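PDB 7AJ0: arylsulfatase from Pseudoalteromonas sp. MB47, which probably hydrolyses sulfate esters on the algal polysaccharide fucoidan in an exo-acting manner, as a calcium-binding hexamer. Local coordinates for residues P52-L57 and P261-H266; R92-Y97 and V370-M375; G313-T318 and Y360-I365; D376-Y381 and S416-V421. One frame throughout, in Å; residues are numbered along the deposited sequence.

Interaction 1. Residues P52-L57 and P261-H266; sequences PNVLVL and PFYLIH
Asn53 to Leu57 pairs with Phe262 to His266 as two neighbouring parallel strands of the large central sheet of the sulfatase domain, a family of the alkaline phosphatase clan. Four backbone hydrogen bonds join them. Val54 gives its N-H to Phe262 O and takes one from Leu264 N. Val56 does the same two residues on, giving to Leu264 O at 2.9 Å from its N and accepting from His266 N. A side-chain bond extends the series at the start of the strands: Phe262 N donates to Asn53 OD1 at 3.0 Å. That amide also stacks on the Phe262 ring, with the two planes 12° apart. The ring reaches it because CG stands between the backbone N and the carbonyl carbon, chi1 73°. Replacing Phe262 by an alanine would probably leave the Asn53 amide without its stacking partner and open a gap beside Leu309 of helix 290-311. Apolar contacts form on both faces of the pair. Leu55 and Leu264 lie side by side, CD1 to CD2 at 3.6 Å, on the face that also bears Leu57 and His266. On the other face Val54 lies beside the Tyr263 ring, whose OH is bonded to Gln141 and Ser384. The Asn53 CB sits over the Phe262 ring face, 3.4 Å from the centroid and 15° off the normal.

Interaction 2. Residues R92-Y97 and V370-M375; sequences RLTSMY and VNNGLM
Arg92 and Leu93 pair in parallel with Val370 and Asn371, and after a corner at Thr94 and Ser95 the pairing resumes, shifted by one residue, between Met96 and Met375. This is an interrupted parallel strand pair at one side of the large mixed sheet of the sulfatase fold. Asn371 N donates to Arg92 O, and Thr94 N to Asn371 O. Beyond the corner, Met375 N reaches Ser95 O at 3.2 Å, and Tyr97 N reaches Met375 O. A water joins the two segments at the corner, accepting from Ser95 N and donating to Asn371 O and Gly373 O. The 370-375 side is shaped by an Asx turn, in which Gly373 N donates to Asn371 OD1 at 2.9 Å. The Asn372 amide oxygen accepts from the Thr94 hydroxyl; the Ser95 hydroxyl also lies against it, but too close to trust its bond. Thr94 OG1 stands between the backbone N and the carbonyl carbon, chi1 52°, and reaches Asn372 OD1 at 2.7 Å from above the amide plane. Val370 CG1 lies over one face of the Arg92 guanidinium, and Tyr70 makes a cation-pi contact with the same arginine. Gly68, Ala74 and Ala75 of a second subunit pack against this end. Met96 and Met375 face helix 377-387, while Leu93 packs on Phe408 of helix 406-409. Met375 SD is 3.7 Å from Leu93 CD1, and its CG 3.6 Å from Met96 SD.

Interaction 3. Residues G313-T318 and Y360-I365; sequences GQLENT and YWKGMI
Trp361 and Glu316 meet at the close-packed side of this contact. The indole NE1 donates to Glu316 O at 3.0 Å. The bond is bent, 141° at the hydrogen, and the donor stands above the carbonyl plane. Backbone of Thr318 lies against one face of the indole, with Thr318 O 3.4 Å from Trp361 CD1. Met364 CG lies over the opposite face, so the ring lies between Thr318 of the other segment and Met364 of its own. Trp361 CG is anti to the backbone N, chi1 -162°, which carries the indole back toward residues 316 to 318. Leu44 of helix 31-48 and Pro52 also touch the indole. Nearby, Leu315 CD2 comes to the edge of the Tyr360 ring, 4.0 Å from CE2. Leu315 also packs on Leu309 of helix 290-311.

The two segments are connecting loops of the sulfatase fold. Residues 313-318 lead from helix 290-311 into strand 318-324, and Gly313 ends that helix in a Schellman motif. Residues 360-365 leave strand 354-360, the antiparallel neighbour of strand 318-324.

The other side of the contact is looser and partly exposed. Glu316 and Lys362 run side by side, pointing the same way. Their salt bridge is long, OE2 to NZ at 3.6 Å, and OE2 lies just as near Lys362 CG. Two waters span the backbones. One donates to Leu315 O and accepts from Lys362 N. The other donates to Glu316 O and to Lys362 O, the latter at 2.6 Å.

Interaction 4. Residues D376-Y381 and S416-V421; sequences DLTDIY and SRRQVV
Arg418 grips Asp379 side-on in a buried salt bridge at the start of helix 377-387, whose first turn carries a capping box. Its NH1 donates to Asp379 OD1 at 2.7 Å, and its NE donates to OD2 at 2.8 Å. Both bonds are nearly straight. Each oxygen is met on its syn side, and the carboxylate and guanidinium planes are 21° apart. Asp376 CB rests over one face of the guanidinium, 3.5 Å from NE. Asp376 OD2 lies well out of the guanidinium plane and no N-H points at it, though its charge probably adds some attraction.

The next shell fixes both partners. The arginine chain is extended as far as CD and bends at chi3, -72°, which turns the guanidinium edge to the aspartate. Arg418 NH2 donates to Val420 O in the guanidinium plane, and NH1 has a second acceptor in Asp401 O. On the other side, Asp379 OD1 also accepts from Ile403 N. A lysine in place of Arg418 would probably lose the paired grip, leaving one Asp379 oxygen short of its arginine N-H and Val420 O without its NH2 donor.

Farther out, an ST turn, Arg418 N to Ser416 OG, shapes the loop that leads into strand 420-425. Ser416 OG is in turn bonded to Leu374 O. The capping box sets the helix end: Thr378 N donates to Asp376 OD1 at 3.0 Å. In return, Asp376 N donates to Asp379 OD2 at 2.9 Å, meeting that oxygen from above the carboxylate plane.

From the N terminus, residues 52-57 open interaction 1 and residues 92-97 open interaction 2. Interaction 1 closes at 261-266, inside the loop that interaction 2 closes only at 370-375, so the two cross. Both belong to the large mixed sheet. Interaction 3 is nested within the loop of interaction 2. It touches interaction 1 directly, since Asn53 bonds to Asn317 and Thr318 and Pro52 packs on Trp361. Interaction 4 follows in series, from 376-381 to 416-421, and ties helix 377-387 to the start of the four-stranded antiparallel sheet. Ile380 packs on Met96 of interaction 2 and on Val56 of interaction 1.

Interaction 1. Residues P52-L57 and P261-H266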
loop_
_atom_site.group_PDB
_atom_site.type_symbol
_atom_site.label_atom_id
_atom_site.label_comp_id
_atom_site.label_asym_id
_atom_site.label_seq_id
_atom_site.Cartn_x
_atom_site.Cartn_y
_atom_site.Cartn_z
ATOM N N PRO A 52 17.295 25.746 46.122
ATOM C CA PRO A 52 18.056 25.596 44.879
ATOM C C PRO A 52 17.414 26.304 43.699
ATOM O O PRO A 52 16.203 26.529 43.652
ATOM C CB PRO A 52 18.074 24.077 44.657
ATOM C CG PRO A 52 16.830 23.595 45.324
ATOM C CD PRO A 52 16.635 24.487 46.525
ATOM N N ASN A 53 18.265 26.664 42.739
ATOM C CA ASN A 53 17.805 27.171 41.460
ATOM C C ASN A 53 17.425 26.005 40.551
ATOM O O ASN A 53 17.904 24.879 40.709
ATOM C CB ASN A 53 18.884 28.006 40.770
ATOM C CG ASN A 53 19.599 28.943 41.718
ATOM O OD1 ASN A 53 18.978 29.757 42.399
ATOM N ND2 ASN A 53 20.923 28.833 41.762
ATOM N N VAL A 54 16.558 26.289 39.586
ATOM C CA VAL A 54 16.218 25.337 38.539
ATOM C C VAL A 54 16.400 26.034 37.199
ATOM O O VAL A 54 15.928 27.160 37.012
ATOM C CB VAL A 54 14.781 24.801 38.677
ATOM C CG1 VAL A 54 14.477 23.831 37.542
ATOM C CG2 VAL A 54 14.587 24.127 40.025
ATOM N N LEU A 55 17.098 25.374 36.282
ATOM C CA LEU A 55 17.250 25.837 34.913
ATOM C C LEU A 55 16.706 24.751 34.000
ATOM O O LEU A 55 17.241 23.637 33.972
ATOM C CB LEU A 55 18.715 26.138 34.587
ATOM C CG LEU A 55 19.019 26.519 33.139
ATOM C CD1 LEU A 55 18.365 27.839 32.765
ATOM C CD2 LEU A 55 20.527 26.579 32.917
ATOM N N VAL A 56 15.629 25.062 33.290
ATOM C CA VAL A 56 15.021 24.138 32.341
ATOM C C VAL A 56 15.403 24.608 30.943
ATOM O O VAL A 56 14.944 25.659 30.485
ATOM C CB VAL A 56 13.498 24.065 32.510
ATOM C CG1 VAL A 56 12.913 23.022 31.567
ATOM C CG2 VAL A 56 13.135 23.753 33.953
ATOM N N LEU A 57 16.259 23.842 30.271
ATOM C CA LEU A 57 16.637 24.116 28.888
ATOM C C LEU A 57 15.672 23.357 27.983
ATOM O O LEU A 57 15.727 22.124 27.897
ATOM C CB LEU A 57 18.079 23.703 28.623
ATOM C CG LEU A 57 19.149 24.428 29.438
ATOM C CD1 LEU A 57 20.512 23.789 29.213
ATOM C CD2 LEU A 57 19.177 25.904 29.081
ATOM N N PRO A 261 16.917 32.749 44.951
ATOM C CA PRO A 261 16.839 31.608 44.033
ATOM C C PRO A 261 16.126 32.008 42.751
ATOM O O PRO A 261 15.177 32.797 42.766
ATOM C CB PRO A 261 16.039 30.559 44.816
ATOM C CG PRO A 261 16.010 31.048 46.238
ATOM C CD PRO A 261 16.105 32.539 46.164
ATOM N N PHE A 262 16.594 31.463 41.634
ATOM C CA PHE A 262 15.981 31.731 40.344
ATOM C C PHE A 262 15.366 30.455 39.785
ATOM O O PHE A 262 15.868 29.350 40.006
ATOM C CB PHE A 262 16.995 32.321 39.345
ATOM C CG PHE A 262 18.010 31.336 38.828
ATOM C CD1 PHE A 262 17.686 30.447 37.812
ATOM C CD2 PHE A 262 19.299 31.322 39.334
ATOM C CE1 PHE A 262 18.616 29.547 37.333
ATOM C CE2 PHE A 262 20.237 30.426 38.855
ATOM C CZ PHE A 262 19.895 29.538 37.853
ATOM N N TYR A 263 14.250 30.623 39.083
ATOM C CA TYR A 263 13.633 29.563 38.297
ATOM C C TYR A 263 13.511 30.090 36.874
ATOM O O TYR A 263 12.718 31.000 36.612
ATOM C CB TYR A 263 12.272 29.160 38.853
ATOM C CG TYR A 263 11.685 27.960 38.143
ATOM C CD1 TYR A 263 11.069 28.095 36.907
ATOM C CD2 TYR A 263 11.762 26.693 38.701
ATOM C CE1 TYR A 263 10.541 27.004 36.249
ATOM C CE2 TYR A 263 11.234 25.592 38.051
ATOM C CZ TYR A 263 10.625 25.756 36.825
ATOM O OH TYR A 263 10.095 24.670 36.167
ATOM N N LEU A 264 14.297 29.525 35.961
ATOM C CA LEU A 264 14.370 30.000 34.586
ATOM C C LEU A 264 14.022 28.866 33.637
ATOM O O LEU A 264 14.640 27.797 33.688
ATOM C CB LEU A 264 15.766 30.544 34.267
ATOM C CG LEU A 264 16.013 30.868 32.793
ATOM C CD1 LEU A 264 15.022 31.909 32.299
ATOM C CD2 LEU A 264 17.439 31.344 32.573
ATOM N N ILE A 265 13.042 29.106 32.770
ATOM C CA ILE A 265 12.777 28.257 31.614
ATOM C C ILE A 265 13.381 28.979 30.411
ATOM O O ILE A 265 12.830 29.968 29.925
ATOM C CB ILE A 265 11.289 27.994 31.419
ATOM C CG1 ILE A 265 10.739 27.148 32.566
ATOM C CG2 ILE A 265 11.050 27.303 30.076
ATOM C CD1 ILE A 265 9.230 27.012 32.561
ATOM N N HIS A 266 14.519 28.484 29.925
ATOM C CA HIS A 266 15.127 28.997 28.702
ATOM C C HIS A 266 14.579 28.184 27.535
ATOM O O HIS A 266 14.960 27.025 27.342
ATOM C CB HIS A 266 16.646 28.915 28.757
ATOM C CG HIS A 266 17.317 29.569 27.591
ATOM N ND1 HIS A 266 17.659 30.904 27.581
ATOM C CD2 HIS A 266 17.688 29.077 26.385
ATOM C CE1 HIS A 266 18.224 31.203 26.425
ATOM N NE2 HIS A 266 18.254 30.112 25.682
#

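Interaction 2. Residues R92-Y97 and V370-M375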
loop_
_atom_site.group_PDB
_atom_site.type_symbol
_atom_site.label_atom_id
_atom_site.label_comp_id
_atom_site.label_asym_id
_atom_site.label_seq_id
_atom_site.Cartn_x
_atom_site.Cartn_y
_atom_site.Cartn_z
ATOM N N ARG A 92 20.940 10.603 32.321
ATOM C CA ARG A 92 20.277 10.592 31.024
ATOM C C ARG A 92 19.036 9.712 31.117
ATOM O O ARG A 92 19.137 8.520 31.427
ATOM C CB ARG A 92 21.217 10.090 29.930
ATOM C CG ARG A 92 20.579 10.059 28.551
ATOM C CD ARG A 92 21.619 9.948 27.453
ATOM N NE ARG A 92 22.332 8.674 27.477
ATOM C CZ ARG A 92 21.915 7.567 26.867
ATOM N NH1 ARG A 92 20.775 7.566 26.187
ATOM N NH2 ARG A 92 22.637 6.458 26.941
ATOM N N LEU A 93 17.874 10.301 30.856
ATOM C CA LEU A 93 16.599 9.598 30.901
ATOM C C LEU A 93 16.234 9.142 29.495
ATOM O O LEU A 93 16.159 9.960 28.571
ATOM C CB LEU A 93 15.507 10.498 31.473
ATOM C CG LEU A 93 15.698 10.951 32.919
ATOM C CD1 LEU A 93 14.603 11.929 33.312
ATOM C CD2 LEU A 93 15.709 9.761 33.861
ATOM N N THR A 94 16.003 7.840 29.333
ATOM C CA THR A 94 15.686 7.264 28.036
ATOM C C THR A 94 14.194 7.021 27.836
ATOM O O THR A 94 13.794 6.590 26.750
ATOM C CB THR A 94 16.449 5.947 27.837
ATOM O OG1 THR A 94 16.222 5.076 28.953
ATOM C CG2 THR A 94 17.940 6.208 27.706
ATOM N N SER A 95 13.365 7.288 28.844
ATOM C CA SER A 95 11.911 7.161 28.742
ATOM C C SER A 95 11.231 8.414 29.283
ATOM O O SER A 95 10.342 8.364 30.137
ATOM C CB SER A 95 11.416 5.910 29.464
ATOM O OG SER A 95 11.637 4.755 28.672
ATOM N N MET A 96 11.662 9.565 28.780
ATOM C CA MET A 96 11.046 10.849 29.088
ATOM C C MET A 96 10.005 11.159 28.022
ATOM O O MET A 96 10.232 10.921 26.832
ATOM C CB MET A 96 12.112 11.941 29.141
ATOM C CG MET A 96 11.593 13.350 29.343
ATOM S SD MET A 96 10.879 13.646 30.960
ATOM C CE MET A 96 11.020 15.427 31.018
ATOM N N TYR A 97 8.861 11.693 28.451
ATOM C CA TYR A 97 7.712 11.832 27.570
ATOM C C TYR A 97 7.159 13.246 27.588
ATOM O O TYR A 97 7.154 13.917 28.623
ATOM C CB TYR A 97 6.598 10.839 27.960
ATOM C CG TYR A 97 6.866 9.451 27.446
ATOM C CD1 TYR A 97 6.534 9.101 26.146
ATOM C CD2 TYR A 97 7.474 8.498 28.246
ATOM C CE1 TYR A 97 6.793 7.838 25.659
ATOM C CE2 TYR A 97 7.733 7.231 27.771
ATOM C CZ TYR A 97 7.390 6.906 26.475
ATOM O OH TYR A 97 7.649 5.646 25.993
ATOM N N VAL A 370 22.247 6.241 33.362
ATOM C CA VAL A 370 21.258 6.091 32.302
ATOM C C VAL A 370 20.087 5.327 32.904
ATOM O O VAL A 370 20.248 4.182 33.347
ATOM C CB VAL A 370 21.824 5.366 31.074
ATOM C CG1 VAL A 370 20.865 5.496 29.902
ATOM C CG2 VAL A 370 23.189 5.924 30.710
ATOM N N ASN A 371 18.920 5.965 32.939
ATOM C CA ASN A 371 17.755 5.442 33.641
ATOM C C ASN A 371 16.556 5.462 32.708
ATOM O O ASN A 371 16.231 6.505 32.133
ATOM C CB ASN A 371 17.467 6.267 34.899
ATOM C CG ASN A 371 16.582 5.537 35.885
ATOM O OD1 ASN A 371 15.669 4.808 35.498
ATOM N ND2 ASN A 371 16.850 5.727 37.171
ATOM N N ASN A 372 15.897 4.311 32.569
ATOM C CA ASN A 372 14.758 4.161 31.675
ATOM C C ASN A 372 13.423 4.316 32.398
ATOM O O ASN A 372 12.381 3.939 31.850
ATOM C CB ASN A 372 14.827 2.802 30.974
ATOM C CG ASN A 372 14.016 2.760 29.691
ATOM O OD1 ASN A 372 13.842 3.777 29.019
ATOM N ND2 ASN A 372 13.520 1.579 29.343
ATOM N N GLY A 373 13.431 4.869 33.610
ATOM C CA GLY A 373 12.193 5.042 34.346
ATOM C C GLY A 373 11.294 6.093 33.720
ATOM O O GLY A 373 11.751 7.081 33.148
ATOM N N LEU A 374 9.988 5.873 33.842
ATOM C CA LEU A 374 9.023 6.742 33.186
ATOM C C LEU A 374 9.024 8.128 33.818
ATOM O O LEU A 374 9.027 8.275 35.041
ATOM C CB LEU A 374 7.621 6.141 33.270
ATOM C CG LEU A 374 7.392 4.801 32.570
ATOM C CD1 LEU A 374 5.909 4.431 32.636
ATOM C CD2 LEU A 374 7.878 4.835 31.134
ATOM N N MET A 375 9.020 9.155 32.968
ATOM C CA MET A 375 8.948 10.533 33.434
ATOM C C MET A 375 8.235 11.372 32.384
ATOM O O MET A 375 8.272 11.064 31.190
ATOM C CB MET A 375 10.337 11.106 33.727
ATOM C CG MET A 375 10.298 12.515 34.292
ATOM S SD MET A 375 11.693 12.894 35.364
ATOM C CE MET A 375 11.430 14.647 35.647
HETATM O O HOH W 1 13.856 7.607 31.535
#

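Interaction 3. Residues G313-T318 and Y360-I365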
loop_
_atom_site.group_PDB
_atom_site.type_symbol
_atom_site.label_atom_id
_atom_site.label_comp_id
_atom_site.label_asym_id
_atom_site.label_seq_id
_atom_site.Cartn_x
_atom_site.Cartn_y
_atom_site.Cartn_z
ATOM N N GLY A 313 29.503 30.493 40.760
ATOM C CA GLY A 313 29.500 29.606 41.905
ATOM C C GLY A 313 28.144 29.050 42.268
ATOM O O GLY A 313 27.887 28.784 43.446
ATOM N N GLN A 314 27.267 28.851 41.281
ATOM C CA GLN A 314 25.908 28.389 41.530
ATOM C C GLN A 314 25.611 27.018 40.931
ATOM O O GLN A 314 24.444 26.610 40.905
ATOM C CB GLN A 314 24.898 29.408 40.984
ATOM C CG GLN A 314 24.848 30.710 41.757
ATOM C CD GLN A 314 24.275 30.536 43.149
ATOM O OE1 GLN A 314 23.225 29.915 43.332
ATOM N NE2 GLN A 314 24.965 31.083 44.143
ATOM N N LEU A 315 26.623 26.291 40.451
ATOM C CA LEU A 315 26.352 24.988 39.853
ATOM C C LEU A 315 25.902 23.982 40.908
ATOM O O LEU A 315 25.024 23.151 40.648
ATOM C CB LEU A 315 27.581 24.463 39.119
ATOM C CG LEU A 315 27.635 24.648 37.602
ATOM C CD1 LEU A 315 28.835 23.893 37.035
ATOM C CD2 LEU A 315 26.354 24.195 36.917
ATOM N N GLU A 316 26.491 24.038 42.104
ATOM C CA GLU A 316 26.132 23.086 43.147
ATOM C C GLU A 316 24.706 23.278 43.642
ATOM O O GLU A 316 24.150 22.363 44.259
ATOM C CB GLU A 316 27.102 23.201 44.327
ATOM C CG GLU A 316 28.477 22.601 44.067
ATOM C CD GLU A 316 29.373 23.501 43.232
ATOM O OE1 GLU A 316 29.091 24.716 43.143
ATOM O OE2 GLU A 316 30.364 22.988 42.668
ATOM N N ASN A 317 24.106 24.440 43.391
ATOM C CA ASN A 317 22.778 24.758 43.899
ATOM C C ASN A 317 21.766 24.930 42.773
ATOM O O ASN A 317 20.714 25.544 42.976
ATOM C CB ASN A 317 22.836 26.023 44.757
ATOM C CG ASN A 317 21.665 26.138 45.708
ATOM O OD1 ASN A 317 21.176 25.138 46.239
ATOM N ND2 ASN A 317 21.204 27.363 45.930
ATOM N N THR A 318 22.060 24.397 41.589
ATOM C CA THR A 318 21.210 24.579 40.422
ATOM C C THR A 318 20.925 23.228 39.787
ATOM O O THR A 318 21.850 22.532 39.355
ATOM C CB THR A 318 21.866 25.515 39.400
ATOM O OG1 THR A 318 22.152 26.777 40.015
ATOM C CG2 THR A 318 20.944 25.730 38.209
ATOM N N TYR A 360 21.019 17.267 35.335
ATOM C CA TYR A 360 22.374 17.510 35.816
ATOM C C TYR A 360 22.304 18.357 37.076
ATOM O O TYR A 360 21.632 19.395 37.093
ATOM C CB TYR A 360 23.222 18.210 34.748
ATOM C CG TYR A 360 24.600 18.611 35.223
ATOM C CD1 TYR A 360 25.662 17.718 35.165
ATOM C CD2 TYR A 360 24.841 19.883 35.726
ATOM C CE1 TYR A 360 26.921 18.079 35.598
ATOM C CE2 TYR A 360 26.097 20.254 36.163
ATOM C CZ TYR A 360 27.134 19.347 36.097
ATOM O OH TYR A 360 28.389 19.708 36.528
ATOM N N TRP A 361 22.992 17.917 38.130
ATOM C CA TRP A 361 23.031 18.666 39.387
ATOM C C TRP A 361 24.360 18.342 40.066
ATOM O O TRP A 361 24.508 17.279 40.676
ATOM C CB TRP A 361 21.841 18.323 40.273
ATOM C CG TRP A 361 21.568 19.340 41.357
ATOM C CD1 TRP A 361 22.425 20.294 41.824
ATOM C CD2 TRP A 361 20.352 19.496 42.100
ATOM N NE1 TRP A 361 21.822 21.031 42.813
ATOM C CE2 TRP A 361 20.547 20.565 43.000
ATOM C CE3 TRP A 361 19.118 18.838 42.093
ATOM C CZ2 TRP A 361 19.555 20.988 43.882
ATOM C CZ3 TRP A 361 18.133 19.261 42.969
ATOM C CH2 TRP A 361 18.358 20.325 43.853
ATOM N N LYS A 362 25.314 19.267 39.955
ATOM C CA LYS A 362 26.666 19.084 40.468
ATOM C C LYS A 362 26.671 18.745 41.952
ATOM O O LYS A 362 26.300 19.574 42.786
ATOM C CB LYS A 362 27.483 20.356 40.207
ATOM C CG LYS A 362 28.885 20.379 40.792
ATOM C CD LYS A 362 29.868 19.580 39.962
ATOM C CE LYS A 362 31.278 20.150 40.092
ATOM N NZ LYS A 362 31.375 21.517 39.503
ATOM N N GLY A 363 27.105 17.528 42.288
ATOM C CA GLY A 363 27.199 17.095 43.663
ATOM C C GLY A 363 25.940 16.482 44.236
ATOM O O GLY A 363 25.984 15.946 45.354
ATOM N N MET A 364 24.821 16.550 43.520
ATOM C CA MET A 364 23.564 15.950 43.941
ATOM C C MET A 364 23.208 14.724 43.116
ATOM O O MET A 364 22.796 13.699 43.669
ATOM C CB MET A 364 22.427 16.977 43.835
ATOM C CG MET A 364 22.512 18.133 44.810
ATOM S SD MET A 364 21.786 17.751 46.410
ATOM C CE MET A 364 23.246 17.345 47.357
ATOM N N ILE A 365 23.345 14.818 41.796
ATOM C CA ILE A 365 23.035 13.731 40.878
ATOM C C ILE A 365 24.354 13.123 40.429
ATOM O O ILE A 365 25.191 13.809 39.828
ATOM C CB ILE A 365 22.203 14.224 39.681
ATOM C CG1 ILE A 365 20.818 14.682 40.164
ATOM C CG2 ILE A 365 22.089 13.135 38.622
ATOM C CD1 ILE A 365 19.910 15.224 39.074
HETATM O O HOH W 2 24.474 21.542 38.454
HETATM O O HOH W 3 25.539 20.009 45.203
#

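Interaction 4. Residues D376-Y381 and S416-V421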
loop_
_atom_site.group_PDB
_atom_site.type_symbol
_atom_site.label_atom_id
_atom_site.label_comp_id
_atom_site.label_asym_id
_atom_site.label_seq_id
_atom_site.Cartn_x
_atom_site.Cartn_y
_atom_site.Cartn_z
ATOM N N ASP A 376 7.592 12.442 32.847
ATOM C CA ASP A 376 6.707 13.273 32.043
ATOM C C ASP A 376 7.143 14.726 32.166
ATOM O O ASP A 376 7.862 15.100 33.094
ATOM C CB ASP A 376 5.246 13.100 32.508
ATOM C CG ASP A 376 4.232 13.588 31.489
ATOM O OD1 ASP A 376 4.252 14.786 31.135
ATOM O OD2 ASP A 376 3.402 12.765 31.044
ATOM N N LEU A 377 6.704 15.553 31.212
ATOM C CA LEU A 377 6.941 16.989 31.337
ATOM C C LEU A 377 6.214 17.570 32.546
ATOM O O LEU A 377 6.715 18.506 33.181
ATOM C CB LEU A 377 6.502 17.723 30.072
ATOM C CG LEU A 377 7.452 17.715 28.875
ATOM C CD1 LEU A 377 6.817 18.474 27.713
ATOM C CD2 LEU A 377 8.805 18.307 29.225
ATOM N N THR A 378 5.032 17.046 32.873
ATOM C CA THR A 378 4.345 17.500 34.074
ATOM C C THR A 378 5.118 17.144 35.339
ATOM O O THR A 378 4.903 17.772 36.380
ATOM C CB THR A 378 2.939 16.902 34.153
ATOM O OG1 THR A 378 3.023 15.471 34.148
ATOM C CG2 THR A 378 2.090 17.366 32.980
ATOM N N ASP A 379 6.011 16.152 35.269
ATOM C CA ASP A 379 6.811 15.796 36.435
ATOM C C ASP A 379 7.874 16.849 36.727
ATOM O O ASP A 379 8.270 17.022 37.885
ATOM C CB ASP A 379 7.460 14.427 36.230
ATOM C CG ASP A 379 6.440 13.307 36.121
ATOM O OD1 ASP A 379 5.272 13.525 36.505
ATOM O OD2 ASP A 379 6.810 12.205 35.659
ATOM N N ILE A 380 8.355 17.551 35.699
ATOM C CA ILE A 380 9.271 18.663 35.935
ATOM C C ILE A 380 8.565 19.759 36.722
ATOM O O ILE A 380 9.120 20.330 37.668
ATOM C CB ILE A 380 9.826 19.196 34.601
ATOM C CG1 ILE A 380 10.600 18.096 33.870
ATOM C CG2 ILE A 380 10.717 20.408 34.847
ATOM C CD1 ILE A 380 10.913 18.419 32.419
ATOM N N TYR A 381 7.325 20.067 36.337
ATOM C CA TYR A 381 6.526 21.044 37.067
ATOM C C TYR A 381 6.370 20.642 38.526
ATOM O O TYR A 381 6.665 21.427 39.434
ATOM C CB TYR A 381 5.165 21.182 36.379
ATOM C CG TYR A 381 4.111 21.949 37.140
ATOM C CD1 TYR A 381 3.360 21.337 38.134
ATOM C CD2 TYR A 381 3.839 23.275 36.837
ATOM C CE1 TYR A 381 2.388 22.027 38.819
ATOM C CE2 TYR A 381 2.867 23.974 37.518
ATOM C CZ TYR A 381 2.145 23.346 38.507
ATOM O OH TYR A 381 1.176 24.040 39.191
ATOM N N SER A 416 11.406 5.039 39.207
ATOM C CA SER A 416 10.493 6.150 38.986
ATOM C C SER A 416 9.272 6.044 39.894
ATOM O O SER A 416 8.846 4.953 40.279
ATOM C CB SER A 416 10.062 6.176 37.520
ATOM O OG SER A 416 9.088 7.173 37.284
ATOM N N ARG A 417 8.719 7.204 40.249
ATOM C CA ARG A 417 7.465 7.263 40.984
ATOM C C ARG A 417 6.249 7.282 40.068
ATOM O O ARG A 417 5.118 7.234 40.564
ATOM C CB ARG A 417 7.437 8.503 41.891
ATOM C CG ARG A 417 8.594 8.556 42.874
ATOM C CD ARG A 417 8.411 9.634 43.939
ATOM N NE ARG A 417 7.233 9.396 44.768
ATOM C CZ ARG A 417 6.265 10.286 44.987
ATOM N NH1 ARG A 417 6.322 11.500 44.456
ATOM N NH2 ARG A 417 5.239 9.956 45.755
ATOM N N ARG A 418 6.452 7.345 38.755
ATOM C CA ARG A 418 5.363 7.364 37.788
ATOM C C ARG A 418 5.126 5.953 37.272
ATOM O O ARG A 418 6.062 5.281 36.826
ATOM C CB ARG A 418 5.675 8.306 36.624
ATOM C CG ARG A 418 4.655 8.255 35.497
ATOM C CD ARG A 418 4.910 9.335 34.452
ATOM N NE ARG A 418 4.564 10.669 34.938
ATOM C CZ ARG A 418 3.327 11.157 34.971
ATOM N NH1 ARG A 418 3.110 12.381 35.429
ATOM N NH2 ARG A 418 2.307 10.422 34.551
ATOM N N GLN A 419 3.871 5.513 37.329
ATOM C CA GLN A 419 3.509 4.170 36.908
ATOM C C GLN A 419 3.028 4.116 35.468
ATOM O O GLN A 419 3.225 3.096 34.796
ATOM C CB GLN A 419 2.418 3.620 37.831
ATOM C CG GLN A 419 2.194 2.131 37.715
ATOM C CD GLN A 419 1.230 1.607 38.762
ATOM O OE1 GLN A 419 1.451 0.547 39.346
ATOM N NE2 GLN A 419 0.152 2.349 39.001
ATOM N N VAL A 420 2.405 5.184 34.974
ATOM C CA VAL A 420 1.803 5.187 33.649
ATOM C C VAL A 420 1.964 6.565 33.025
ATOM O O VAL A 420 1.935 7.589 33.714
ATOM C CB VAL A 420 0.304 4.798 33.698
ATOM C CG1 VAL A 420 -0.300 4.832 32.303
ATOM C CG2 VAL A 420 0.117 3.428 34.333
ATOM N N VAL A 421 2.143 6.582 31.707
ATOM C CA VAL A 421 2.110 7.803 30.914
ATOM C C VAL A 421 0.861 7.743 30.046
ATOM O O VAL A 421 0.635 6.750 29.346
ATOM C CB VAL A 421 3.371 7.961 30.049
ATOM C CG1 VAL A 421 3.245 9.175 29.138
ATOM C CG2 VAL A 421 4.602 8.084 30.930
#